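Local coordinates for biotin protein ligase-like protein of unknown function (Silicibacter sp., PDB 3BFM), which is of unknown function but belongs to the biotin/lipoate protein ligase family and carries calcium ions in the crystal, at residues 10-15 and 38-43; 53-58 and 123-128; 63-68 and 107-112; 69-74 and 165-170. One frame throughout, in Å; residues are numbered along the deposited sequence.

Interaction 1: 10-15 and 38-43; sequences PLMTGE and GLVVYE. With CA (calcium ion), chain B.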
loop_
_atom_site.group_PDB
_atom_site.type_symbol
_atom_site.label_atom_id
_atom_site.label_comp_id
_atom_site.label_asym_id
_atom_site.label_seq_id
_atom_site.Cartn_x
_atom_site.Cartn_y
_atom_site.Cartn_z
ATOM N N PRO A 10 -4.993 -2.362 -3.378
ATOM C CA PRO A 10 -4.031 -1.623 -4.169
ATOM C C PRO A 10 -2.720 -1.475 -3.429
ATOM O O PRO A 10 -2.731 -1.216 -2.222
ATOM C CB PRO A 10 -4.700 -0.248 -4.329
ATOM C CG PRO A 10 -6.120 -0.541 -4.282
ATOM C CD PRO A 10 -6.265 -1.630 -3.249
ATOM N N LEU A 11 -1.618 -1.666 -4.143
ATOM C CA LEU A 11 -0.279 -1.558 -3.552
ATOM C C LEU A 11 0.116 -2.761 -2.677
ATOM O O LEU A 11 1.153 -2.750 -2.002
ATOM C CB LEU A 11 -0.116 -0.239 -2.768
ATOM C CG LEU A 11 0.236 0.991 -3.620
ATOM C CD1 LEU A 11 -0.627 1.128 -4.900
ATOM C CD2 LEU A 11 0.195 2.261 -2.776
HETATM N N MSE A 12 -0.700 -3.804 -2.668
HETATM C CA MSE A 12 -0.191 -5.102 -2.229
HETATM C C MSE A 12 0.025 -5.932 -3.479
HETATM O O MSE A 12 -0.689 -5.781 -4.461
HETATM C CB MSE A 12 -1.101 -5.765 -1.216
HETATM C CG MSE A 12 -0.760 -5.398 0.220
HETATM SE SE MSE A 12 -2.150 -5.780 1.517
HETATM C CE MSE A 12 -1.069 -6.185 3.031
ATOM N N THR A 13 1.074 -6.740 -3.465
ATOM C CA THR A 13 1.520 -7.480 -4.619
ATOM C C THR A 13 1.544 -8.914 -4.184
ATOM O O THR A 13 2.338 -9.232 -3.313
ATOM C CB THR A 13 2.986 -7.141 -4.941
ATOM O OG1 THR A 13 3.157 -5.724 -4.987
ATOM C CG2 THR A 13 3.429 -7.782 -6.278
ATOM N N GLY A 14 0.746 -9.768 -4.813
ATOM C CA GLY A 14 0.791 -11.190 -4.534
ATOM C C GLY A 14 1.827 -11.920 -5.366
ATOM O O GLY A 14 1.975 -11.650 -6.558
ATOM N N GLU A 15 2.554 -12.842 -4.745
ATOM C CA GLU A 15 3.516 -13.669 -5.428
ATOM C C GLU A 15 3.367 -15.105 -4.908
ATOM O O GLU A 15 3.551 -15.367 -3.705
ATOM C CB GLU A 15 4.913 -13.159 -5.156
ATOM C CG GLU A 15 5.963 -14.007 -5.858
ATOM C CD GLU A 15 7.332 -13.376 -5.910
ATOM O OE1 GLU A 15 7.440 -12.122 -5.901
ATOM O OE2 GLU A 15 8.309 -14.158 -5.981
ATOM N N GLY A 38 4.683 -4.469 1.095
ATOM C CA GLY A 38 3.490 -4.675 0.335
ATOM C C GLY A 38 3.467 -5.993 -0.397
ATOM O O GLY A 38 2.408 -6.418 -0.822
ATOM N N LEU A 39 4.620 -6.633 -0.522
ATOM C CA LEU A 39 4.667 -8.002 -1.035
ATOM C C LEU A 39 3.977 -8.976 -0.097
ATOM O O LEU A 39 4.261 -8.983 1.127
ATOM C CB LEU A 39 6.091 -8.455 -1.212
ATOM C CG LEU A 39 6.339 -9.859 -1.754
ATOM C CD1 LEU A 39 5.868 -9.971 -3.209
ATOM C CD2 LEU A 39 7.836 -10.223 -1.625
ATOM N N VAL A 40 3.135 -9.809 -0.690
ATOM C CA VAL A 40 2.468 -10.924 -0.046
ATOM C C VAL A 40 2.866 -12.179 -0.805
ATOM O O VAL A 40 2.406 -12.424 -1.899
ATOM C CB VAL A 40 0.918 -10.805 -0.023
ATOM C CG1 VAL A 40 0.285 -12.020 0.675
ATOM C CG2 VAL A 40 0.476 -9.496 0.603
ATOM N N VAL A 41 3.738 -12.972 -0.208
ATOM C CA VAL A 41 4.111 -14.267 -0.771
ATOM C C VAL A 41 3.189 -15.318 -0.198
ATOM O O VAL A 41 2.940 -15.319 0.997
ATOM C CB VAL A 41 5.556 -14.641 -0.410
ATOM C CG1 VAL A 41 5.966 -15.950 -1.156
ATOM C CG2 VAL A 41 6.501 -13.492 -0.736
ATOM N N TYR A 42 2.659 -16.200 -1.039
ATOM C CA TYR A 42 1.738 -17.200 -0.558
ATOM C C TYR A 42 1.964 -18.542 -1.223
ATOM O O TYR A 42 2.613 -18.658 -2.279
ATOM C CB TYR A 42 0.290 -16.714 -0.733
ATOM C CG TYR A 42 -0.115 -16.552 -2.192
ATOM C CD1 TYR A 42 -0.648 -17.607 -2.885
ATOM C CD2 TYR A 42 0.025 -15.333 -2.839
ATOM C CE1 TYR A 42 -1.018 -17.484 -4.188
ATOM C CE2 TYR A 42 -0.360 -15.188 -4.187
ATOM C CZ TYR A 42 -0.875 -16.258 -4.832
ATOM O OH TYR A 42 -1.231 -16.147 -6.174
ATOM N N GLU A 43 1.445 -19.579 -0.582
ATOM C CA GLU A 43 1.542 -20.944 -1.098
ATOM C C GLU A 43 0.329 -21.667 -0.560
ATOM O O GLU A 43 0.182 -21.780 0.663
ATOM C CB GLU A 43 2.847 -21.607 -0.623
ATOM C CG GLU A 43 3.096 -22.937 -1.235
ATOM C CD GLU A 43 4.533 -23.425 -1.131
ATOM O OE1 GLU A 43 5.344 -22.978 -0.263
ATOM O OE2 GLU A 43 4.865 -24.347 -1.887
HETATM CA CA CA B . 7.076 -24.564 -1.030
HETATM O O HOH W 1 7.344 -24.675 -3.375
HETATM O O HOH W 2 9.173 -25.823 -1.229
HETATM O O HOH W 3 6.267 -26.610 -0.135
#

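Interaction 2: 53-58 and 123-128; sequences LVLAPE and LVVGLD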
loop_
_atom_site.group_PDB
_atom_site.type_symbol
_atom_site.label_atom_id
_atom_site.label_comp_id
_atom_site.label_asym_id
_atom_site.label_seq_id
_atom_site.Cartn_x
_atom_site.Cartn_y
_atom_site.Cartn_z
ATOM N N LEU A 53 3.877 -11.470 4.703
ATOM C CA LEU A 53 3.824 -10.037 4.354
ATOM C C LEU A 53 5.139 -9.360 4.680
ATOM O O LEU A 53 5.657 -9.514 5.812
ATOM C CB LEU A 53 2.806 -9.302 5.210
ATOM C CG LEU A 53 1.474 -9.947 5.515
ATOM C CD1 LEU A 53 0.725 -8.986 6.424
ATOM C CD2 LEU A 53 0.708 -10.207 4.221
ATOM N N VAL A 54 5.652 -8.581 3.716
ATOM C CA VAL A 54 6.835 -7.729 3.931
ATOM C C VAL A 54 6.337 -6.333 4.319
ATOM O O VAL A 54 5.491 -5.738 3.612
ATOM C CB VAL A 54 7.731 -7.622 2.679
ATOM C CG1 VAL A 54 8.853 -6.585 2.898
ATOM C CG2 VAL A 54 8.277 -9.035 2.278
ATOM N N LEU A 55 6.857 -5.865 5.452
ATOM C CA LEU A 55 6.548 -4.567 6.041
ATOM C C LEU A 55 7.841 -3.777 6.309
ATOM O O LEU A 55 8.943 -4.342 6.392
ATOM C CB LEU A 55 5.815 -4.786 7.359
ATOM C CG LEU A 55 4.597 -5.690 7.258
ATOM C CD1 LEU A 55 3.982 -5.998 8.624
ATOM C CD2 LEU A 55 3.581 -5.002 6.359
ATOM N N ALA A 56 7.696 -2.466 6.442
ATOM C CA ALA A 56 8.811 -1.598 6.812
ATOM C C ALA A 56 8.372 -0.408 7.669
ATOM O O ALA A 56 8.439 0.734 7.227
ATOM C CB ALA A 56 9.540 -1.124 5.553
ATOM N N PRO A 57 7.952 -0.660 8.920
ATOM C CA PRO A 57 7.533 0.440 9.795
ATOM C C PRO A 57 8.746 1.257 10.264
ATOM O O PRO A 57 9.787 0.705 10.621
ATOM C CB PRO A 57 6.848 -0.265 10.956
ATOM C CG PRO A 57 7.472 -1.613 11.004
ATOM C CD PRO A 57 7.905 -1.970 9.600
ATOM N N GLU A 58 8.625 2.572 10.226
ATOM C CA GLU A 58 9.773 3.410 10.526
ATOM C C GLU A 58 9.768 3.758 12.011
ATOM O O GLU A 58 9.507 4.881 12.412
ATOM C CB GLU A 58 9.772 4.631 9.620
ATOM C CG GLU A 58 10.094 4.261 8.194
ATOM C CD GLU A 58 9.457 5.192 7.196
ATOM O OE1 GLU A 58 8.267 4.976 6.861
ATOM O OE2 GLU A 58 10.153 6.126 6.744
ATOM N N LEU A 123 10.602 -6.009 8.057
ATOM C CA LEU A 123 9.988 -6.948 8.944
ATOM C C LEU A 123 9.046 -7.827 8.116
ATOM O O LEU A 123 8.422 -7.345 7.189
ATOM C CB LEU A 123 9.220 -6.169 9.997
ATOM C CG LEU A 123 8.757 -6.912 11.232
ATOM C CD1 LEU A 123 8.931 -6.053 12.504
ATOM C CD2 LEU A 123 7.303 -7.383 11.063
ATOM N N VAL A 124 8.978 -9.105 8.437
ATOM C CA VAL A 124 8.065 -10.030 7.742
ATOM C C VAL A 124 7.213 -10.737 8.763
ATOM O O VAL A 124 7.728 -11.190 9.787
ATOM C CB VAL A 124 8.847 -11.103 6.929
ATOM C CG1 VAL A 124 7.936 -12.227 6.435
ATOM C CG2 VAL A 124 9.609 -10.437 5.767
ATOM N N VAL A 125 5.909 -10.796 8.497
ATOM C CA VAL A 125 4.984 -11.614 9.289
ATOM C C VAL A 125 4.457 -12.749 8.452
ATOM O O VAL A 125 3.942 -12.532 7.361
ATOM C CB VAL A 125 3.814 -10.768 9.838
ATOM C CG1 VAL A 125 2.794 -11.665 10.529
ATOM C CG2 VAL A 125 4.365 -9.740 10.755
ATOM N N GLY A 126 4.553 -13.965 8.962
ATOM C CA GLY A 126 4.117 -15.129 8.218
ATOM C C GLY A 126 2.985 -15.841 8.909
ATOM O O GLY A 126 2.956 -15.892 10.145
ATOM N N LEU A 127 2.056 -16.359 8.106
ATOM C CA LEU A 127 0.948 -17.148 8.571
ATOM C C LEU A 127 1.162 -18.594 8.089
ATOM O O LEU A 127 1.518 -18.817 6.921
ATOM C CB LEU A 127 -0.360 -16.567 7.979
ATOM C CG LEU A 127 -1.619 -17.395 8.219
ATOM C CD1 LEU A 127 -1.914 -17.490 9.741
ATOM C CD2 LEU A 127 -2.865 -16.852 7.437
ATOM N N ASP A 128 1.026 -19.560 9.002
ATOM C CA ASP A 128 0.953 -20.968 8.629
ATOM C C ASP A 128 -0.359 -21.520 9.227
ATOM O O ASP A 128 -0.579 -21.433 10.428
ATOM C CB ASP A 128 2.144 -21.736 9.159
ATOM C CG ASP A 128 3.435 -21.472 8.367
ATOM O OD1 ASP A 128 3.983 -20.348 8.417
ATOM O OD2 ASP A 128 3.928 -22.424 7.723
#

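Interaction 3: 63-68 and 107-112; sequences KAMAML and LRIAAS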
loop_
_atom_site.group_PDB
_atom_site.type_symbol
_atom_site.label_atom_id
_atom_site.label_comp_id
_atom_site.label_asym_id
_atom_site.label_seq_id
_atom_site.Cartn_x
_atom_site.Cartn_y
_atom_site.Cartn_z
ATOM N N LYS A 63 9.202 -1.304 19.088
ATOM C CA LYS A 63 7.868 -0.872 18.694
ATOM C C LYS A 63 7.315 -1.546 17.442
ATOM O O LYS A 63 6.078 -1.608 17.246
ATOM C CB LYS A 63 7.864 0.638 18.533
ATOM C CG LYS A 63 8.225 1.304 19.864
ATOM C CD LYS A 63 7.538 2.622 20.063
ATOM C CE LYS A 63 7.777 3.130 21.481
ATOM N NZ LYS A 63 7.001 2.362 22.519
ATOM N N ALA A 64 8.207 -2.038 16.587
ATOM C CA ALA A 64 7.799 -2.668 15.324
ATOM C C ALA A 64 7.224 -4.064 15.580
ATOM O O ALA A 64 6.466 -4.600 14.741
ATOM C CB ALA A 64 8.991 -2.757 14.353
HETATM N N MSE A 65 7.610 -4.668 16.711
HETATM C CA MSE A 65 7.056 -5.958 17.140
HETATM C C MSE A 65 5.517 -5.984 17.217
HETATM O O MSE A 65 4.942 -7.069 17.131
HETATM C CB MSE A 65 7.629 -6.356 18.495
HETATM C CG MSE A 65 9.111 -6.561 18.544
HETATM SE SE MSE A 65 9.783 -7.739 17.062
HETATM C CE MSE A 65 8.930 -9.296 17.493
ATOM N N ALA A 66 4.869 -4.824 17.384
ATOM C CA ALA A 66 3.400 -4.715 17.359
ATOM C C ALA A 66 2.804 -5.272 16.064
ATOM O O ALA A 66 1.593 -5.540 15.978
ATOM C CB ALA A 66 2.974 -3.268 17.577
HETATM N N MSE A 67 3.631 -5.449 15.038
HETATM C CA MSE A 67 3.102 -6.001 13.798
HETATM C C MSE A 67 2.569 -7.434 14.005
HETATM O O MSE A 67 1.652 -7.882 13.291
HETATM C CB MSE A 67 4.169 -5.988 12.677
HETATM C CG MSE A 67 4.582 -4.558 12.227
HETATM SE SE MSE A 67 3.095 -3.581 11.448
HETATM C CE MSE A 67 2.666 -2.539 13.167
ATOM N N LEU A 68 3.167 -8.179 14.942
ATOM C CA LEU A 68 2.645 -9.533 15.250
ATOM C C LEU A 68 1.196 -9.506 15.786
ATOM O O LEU A 68 0.286 -10.092 15.154
ATOM C CB LEU A 68 3.586 -10.306 16.183
ATOM C CG LEU A 68 3.172 -11.720 16.562
ATOM C CD1 LEU A 68 3.027 -12.550 15.279
ATOM C CD2 LEU A 68 4.194 -12.364 17.481
ATOM N N LEU A 107 1.325 -17.479 13.647
ATOM C CA LEU A 107 1.964 -16.345 13.015
ATOM C C LEU A 107 3.420 -16.274 13.449
ATOM O O LEU A 107 3.727 -16.414 14.629
ATOM C CB LEU A 107 1.270 -15.046 13.400
ATOM C CG LEU A 107 -0.129 -14.814 12.833
ATOM C CD1 LEU A 107 -0.842 -13.693 13.662
ATOM C CD2 LEU A 107 -0.097 -14.463 11.368
ATOM N N ARG A 108 4.326 -16.013 12.505
ATOM C CA ARG A 108 5.749 -15.879 12.783
ATOM C C ARG A 108 6.168 -14.484 12.410
ATOM O O ARG A 108 5.531 -13.850 11.529
ATOM C CB ARG A 108 6.586 -16.913 11.990
ATOM C CG ARG A 108 6.451 -18.311 12.565
ATOM C CD ARG A 108 7.419 -19.260 11.921
ATOM N NE ARG A 108 6.974 -19.572 10.567
ATOM C CZ ARG A 108 7.711 -20.218 9.666
ATOM N NH1 ARG A 108 8.941 -20.608 9.963
ATOM N NH2 ARG A 108 7.211 -20.463 8.461
ATOM N N ILE A 109 7.252 -14.032 13.020
ATOM C CA ILE A 109 7.793 -12.713 12.727
ATOM C C ILE A 109 9.327 -12.751 12.654
ATOM O O ILE A 109 9.972 -13.429 13.489
ATOM C CB ILE A 109 7.282 -11.656 13.756
ATOM C CG1 ILE A 109 7.823 -10.296 13.395
ATOM C CG2 ILE A 109 7.659 -11.976 15.242
ATOM C CD1 ILE A 109 6.947 -9.147 13.908
ATOM N N ALA A 110 9.879 -12.014 11.673
ATOM C CA ALA A 110 11.324 -11.860 11.505
ATOM C C ALA A 110 11.590 -10.426 11.174
ATOM O O ALA A 110 10.714 -9.678 10.700
ATOM C CB ALA A 110 11.900 -12.763 10.378
ATOM N N ALA A 111 12.810 -10.013 11.446
ATOM C CA ALA A 111 13.218 -8.686 11.040
ATOM C C ALA A 111 14.724 -8.595 10.720
ATOM O O ALA A 111 15.479 -9.528 10.981
ATOM C CB ALA A 111 12.803 -7.668 12.122
ATOM N N SER A 112 15.126 -7.435 10.205
ATOM C CA SER A 112 16.452 -7.224 9.613
ATOM C C SER A 112 17.480 -7.070 10.687
ATOM O O SER A 112 18.669 -7.180 10.413
ATOM C CB SER A 112 16.459 -5.980 8.721
ATOM O OG SER A 112 16.341 -4.770 9.479
#

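Interaction 4: 69-74 and 165-170; sequences PVCGVG and RHCLHW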
loop_
_atom_site.group_PDB
_atom_site.type_symbol
_atom_site.label_atom_id
_atom_site.label_comp_id
_atom_site.label_asym_id
_atom_site.label_seq_id
_atom_site.Cartn_x
_atom_site.Cartn_y
_atom_site.Cartn_z
ATOM N N PRO A 69 0.949 -8.831 16.943
ATOM C CA PRO A 69 -0.457 -8.702 17.373
ATOM C C PRO A 69 -1.408 -8.072 16.365
ATOM O O PRO A 69 -2.547 -8.535 16.203
ATOM C CB PRO A 69 -0.366 -7.879 18.661
ATOM C CG PRO A 69 1.038 -7.508 18.822
ATOM C CD PRO A 69 1.885 -8.328 17.975
ATOM N N VAL A 70 -0.940 -7.042 15.679
ATOM C CA VAL A 70 -1.709 -6.434 14.611
ATOM C C VAL A 70 -2.153 -7.452 13.572
ATOM O O VAL A 70 -3.327 -7.470 13.212
ATOM C CB VAL A 70 -0.961 -5.263 13.957
ATOM C CG1 VAL A 70 -1.616 -4.869 12.610
ATOM C CG2 VAL A 70 -0.858 -4.051 14.886
ATOM N N CYS A 71 -1.243 -8.294 13.078
ATOM C CA CYS A 71 -1.617 -9.280 12.055
ATOM C C CYS A 71 -2.435 -10.447 12.637
ATOM O O CYS A 71 -3.178 -11.128 11.931
ATOM C CB CYS A 71 -0.372 -9.795 11.344
ATOM S SG CYS A 71 0.377 -8.488 10.303
ATOM N N GLY A 72 -2.312 -10.673 13.946
ATOM C CA GLY A 72 -3.178 -11.602 14.635
ATOM C C GLY A 72 -4.603 -11.119 14.688
ATOM O O GLY A 72 -5.533 -11.886 14.439
ATOM N N VAL A 73 -4.796 -9.846 15.017
ATOM C CA VAL A 73 -6.127 -9.229 14.989
ATOM C C VAL A 73 -6.679 -9.279 13.567
ATOM O O VAL A 73 -7.867 -9.595 13.329
ATOM C CB VAL A 73 -6.101 -7.772 15.488
ATOM C CG1 VAL A 73 -7.480 -7.140 15.358
ATOM C CG2 VAL A 73 -5.607 -7.675 16.931
ATOM N N GLY A 74 -5.809 -8.953 12.616
ATOM C CA GLY A 74 -6.176 -9.086 11.200
ATOM C C GLY A 74 -6.734 -10.466 10.857
ATOM O O GLY A 74 -7.774 -10.595 10.170
ATOM N N ARG A 165 -6.379 -7.837 3.594
ATOM C CA ARG A 165 -7.207 -6.654 3.736
ATOM C C ARG A 165 -7.356 -6.219 5.182
ATOM O O ARG A 165 -7.174 -5.027 5.508
ATOM C CB ARG A 165 -8.614 -6.849 3.166
ATOM C CG ARG A 165 -8.765 -6.538 1.727
ATOM C CD ARG A 165 -10.230 -6.340 1.344
ATOM N NE ARG A 165 -11.107 -7.391 1.888
ATOM C CZ ARG A 165 -11.266 -8.619 1.376
ATOM N NH1 ARG A 165 -10.600 -9.019 0.290
ATOM N NH2 ARG A 165 -12.098 -9.470 1.969
ATOM N N HIS A 166 -7.670 -7.145 6.076
ATOM C CA HIS A 166 -7.796 -6.733 7.469
ATOM C C HIS A 166 -6.463 -6.351 8.144
ATOM O O HIS A 166 -6.424 -5.427 8.942
ATOM C CB HIS A 166 -8.497 -7.818 8.292
ATOM C CG HIS A 166 -9.962 -7.880 8.074
ATOM N ND1 HIS A 166 -10.538 -8.718 7.158
ATOM C CD2 HIS A 166 -10.977 -7.207 8.669
ATOM C CE1 HIS A 166 -11.854 -8.549 7.176
ATOM N NE2 HIS A 166 -12.140 -7.642 8.087
ATOM N N CYS A 167 -5.355 -7.027 7.812
ATOM C CA CYS A 167 -4.046 -6.571 8.259
ATOM C C CYS A 167 -3.764 -5.142 7.818
ATOM O O CYS A 167 -3.286 -4.321 8.591
ATOM C CB CYS A 167 -2.937 -7.501 7.760
ATOM S SG CYS A 167 -2.944 -9.058 8.605
ATOM N N LEU A 168 -4.026 -4.832 6.559
ATOM C CA LEU A 168 -3.780 -3.486 6.092
ATOM C C LEU A 168 -4.636 -2.479 6.858
ATOM O O LEU A 168 -4.141 -1.440 7.219
ATOM C CB LEU A 168 -4.076 -3.374 4.603
ATOM C CG LEU A 168 -3.910 -2.020 3.922
ATOM C CD1 LEU A 168 -2.462 -1.596 3.918
ATOM C CD2 LEU A 168 -4.489 -2.144 2.469
ATOM N N HIS A 169 -5.896 -2.796 7.125
ATOM C CA HIS A 169 -6.730 -1.868 7.903
ATOM C C HIS A 169 -6.065 -1.495 9.252
ATOM O O HIS A 169 -5.900 -0.307 9.577
ATOM C CB HIS A 169 -8.126 -2.478 8.095
ATOM C CG HIS A 169 -8.978 -1.738 9.065
ATOM N ND1 HIS A 169 -9.698 -0.615 8.713
ATOM C CD2 HIS A 169 -9.213 -1.941 10.383
ATOM C CE1 HIS A 169 -10.338 -0.161 9.777
ATOM N NE2 HIS A 169 -10.072 -0.954 10.798
ATOM N N TRP A 170 -5.623 -2.514 9.991
ATOM C CA TRP A 170 -5.049 -2.314 11.340
ATOM C C TRP A 170 -3.630 -1.695 11.269
ATOM O O TRP A 170 -3.209 -0.917 12.140
ATOM C CB TRP A 170 -5.102 -3.621 12.140
ATOM C CG TRP A 170 -6.465 -3.939 12.583
ATOM C CD1 TRP A 170 -7.270 -4.933 12.131
ATOM C CD2 TRP A 170 -7.224 -3.218 13.556
ATOM N NE1 TRP A 170 -8.473 -4.895 12.777
ATOM C CE2 TRP A 170 -8.473 -3.851 13.659
ATOM C CE3 TRP A 170 -6.959 -2.113 14.364
ATOM C CZ2 TRP A 170 -9.475 -3.394 14.533
ATOM C CZ3 TRP A 170 -7.943 -1.664 15.230
ATOM C CH2 TRP A 170 -9.188 -2.303 15.301
#

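Interaction 1: 10-15 and 38-43
T13 to E15 and L39 to V41 are paired parts of the two parallel strands of a beta-alpha-beta unit, joined in the chain by helix 23-32. The backbones form a regular ladder. T13 N donates to G38 O at 3.0 Å. V40 N reaches T13 O at 2.8 Å. E15 N then donates to V40 O, and Y42 N to E15 O at 2.9 Å. G38 has a positive phi, and a side chain on it would run into L11 O. The E15 side chain is extended, with CG anti to the backbone N (chi1 180°). Its OE1 lies 3.8 Å from L39 CD1, while OE2 makes a salt bridge with K30 of the connecting helix. On the other face, the Y42 ring leans obliquely against the backbone of G14 and E15, with Y42 CD2 3.6 Å from E15 O. A serine in place of Y42 would probably leave the backbone of G14 and E15 without this cover and open a gap beside L160. At the far end, E43 grips a calcium ion through both carboxylate oxygens, OE1 at 2.5 Å and OE2 at 2.4 Å. Three waters, Q21 O and D22 OD1 complete the site. The metal therefore ties the end of strand 39-44 to the start of the crossover, and its charge probably offsets those of E43 and D22.

Interaction 2: 53-58 and 123-128
Four backbone hydrogen bonds join L53 and L55 to V125 and L123. L53 N donates to V125 O at 2.9 Å, and V125 N returns a bond to L53 O. L55 N meets L123 O at 2.8 Å. L123 N reaches L55 O at 2.9 Å. Between the two rings, V54 and V124 form a non-hydrogen-bonded pair, and V124 CA makes a C-H...O contact of 3.1 Å with L53 O. These are central antiparallel strands of a mixed sheet with helices against both faces, consistent with the alpha/beta domain of the biotin/lipoate ligase family. The apolar contacts divide between the two faces. On one, V54 CG2 and V124 CG2 meet at 4.0 Å, with A27 of helix 23-32 packed against both residues. On the other, L55 has CG anti to its carbonyl carbon (chi1 -53°) and the chain extended beyond it, which puts L55 CD1 4.3 Å from both L123 CD2 and V125 CG2. Helix 67-82 lies over this face through M67 and C71, with I171 of helix 156-175 against L55. Past the strand end, P57 CD rests 4.4 Å from L123 CB.

Interaction 3: 63-68 and 107-112
I109 and L107 point from their strand into the bend of 63-68, where M65 and L68 receive them. The methyl CE of selenomethionine M65 touches I109 CG2 at 3.7 Å. The M65 chain folds twice, about CB-CG and about CG-SE, and this turns CE back to the strand. L68 reaches across with both methyls. L68 CD1 lies 3.6 Å from L107 CB, the two side chains running past each other in opposite directions, and L68 CD2 lies 4.1 Å from I109 CG2. I109 has CG1 anti to the backbone N (chi1 -178°), and its CD1 ends 4.0 Å from L68 N. With an alanine in place of I109, M65 CE and L68 CD2 would probably lose their partner and a gap would open beside the bend. The bend itself positions these groups. A type I turn runs from A64 to M67, with M67 N bonded to A64 O at 3.0 Å, and L68 N is bonded to M65 O. Further out, L123 of the neighbouring strand packs on I109, W163 on L107, and T229 and L232 on M65. No hydrogen bond crosses the contact. The hold is therefore apolar, and the backbone N-H that I109 approaches already has its acceptor within the bend.

Interaction 4: 69-74 and 165-170
The shortest polar bond within these two helical segments runs from V73 N to P69 O at 2.9 Å. It fixes the turn that carries V73 to the indole of W170. V73 CG1 sits over one face, a CH-pi contact 3.8 Å from the centroid of the five-membered ring and 22° off its normal. H169 CD2 lies over the opposite face. W170 NE1 is hydrogen-bonded to N77 OD1 on the helix of V73, which fixes the rotation of the indole. One turn back, V70 CG1 packs 3.7 Å from W170 CB. C71 SG and C167 SG are 3.8 Å apart, too far for a disulfide. The C167 thiol is anti to its carbonyl carbon (chi1 -72°), and this places SG 3.7 Å from C71 CA. G74 lets the backbones close in, its CA only 4.4 Å from C167 CA. A side chain there would strike the C167 sulfur. H166 CB rests 3.4 Å from G74 O, while H166 ND1 is bonded to S162 O. The helix segments cross at 133°, with axes 8.0 Å apart. No hydrogen bond joins the two segments, so the fit is apolar, with W170 to N77 as one polar tie between the helices.

In the fold
All four contacts lie in the biotin/lipoate ligase family region. Interactions 1 and 2 are in series along the chain and share the mixed sheet, with centres 11 Å apart. Strands 39-44 and 48-55 bond to each other between them. Interaction 3 is nested within the loop closed by interaction 2. Their centres are only 6 Å apart, and strands 102-111 and 123-130 are sheet neighbours. Interaction 4 lies in the helical layer against one face of the sheet, where helices 67-82 and 156-175 meet, and alternates along the chain with interactions 2 and 3. C71 packs on V125, and G72 on L107. The contacts thus form one continuous core, from the edge strand 13-16 to the helices.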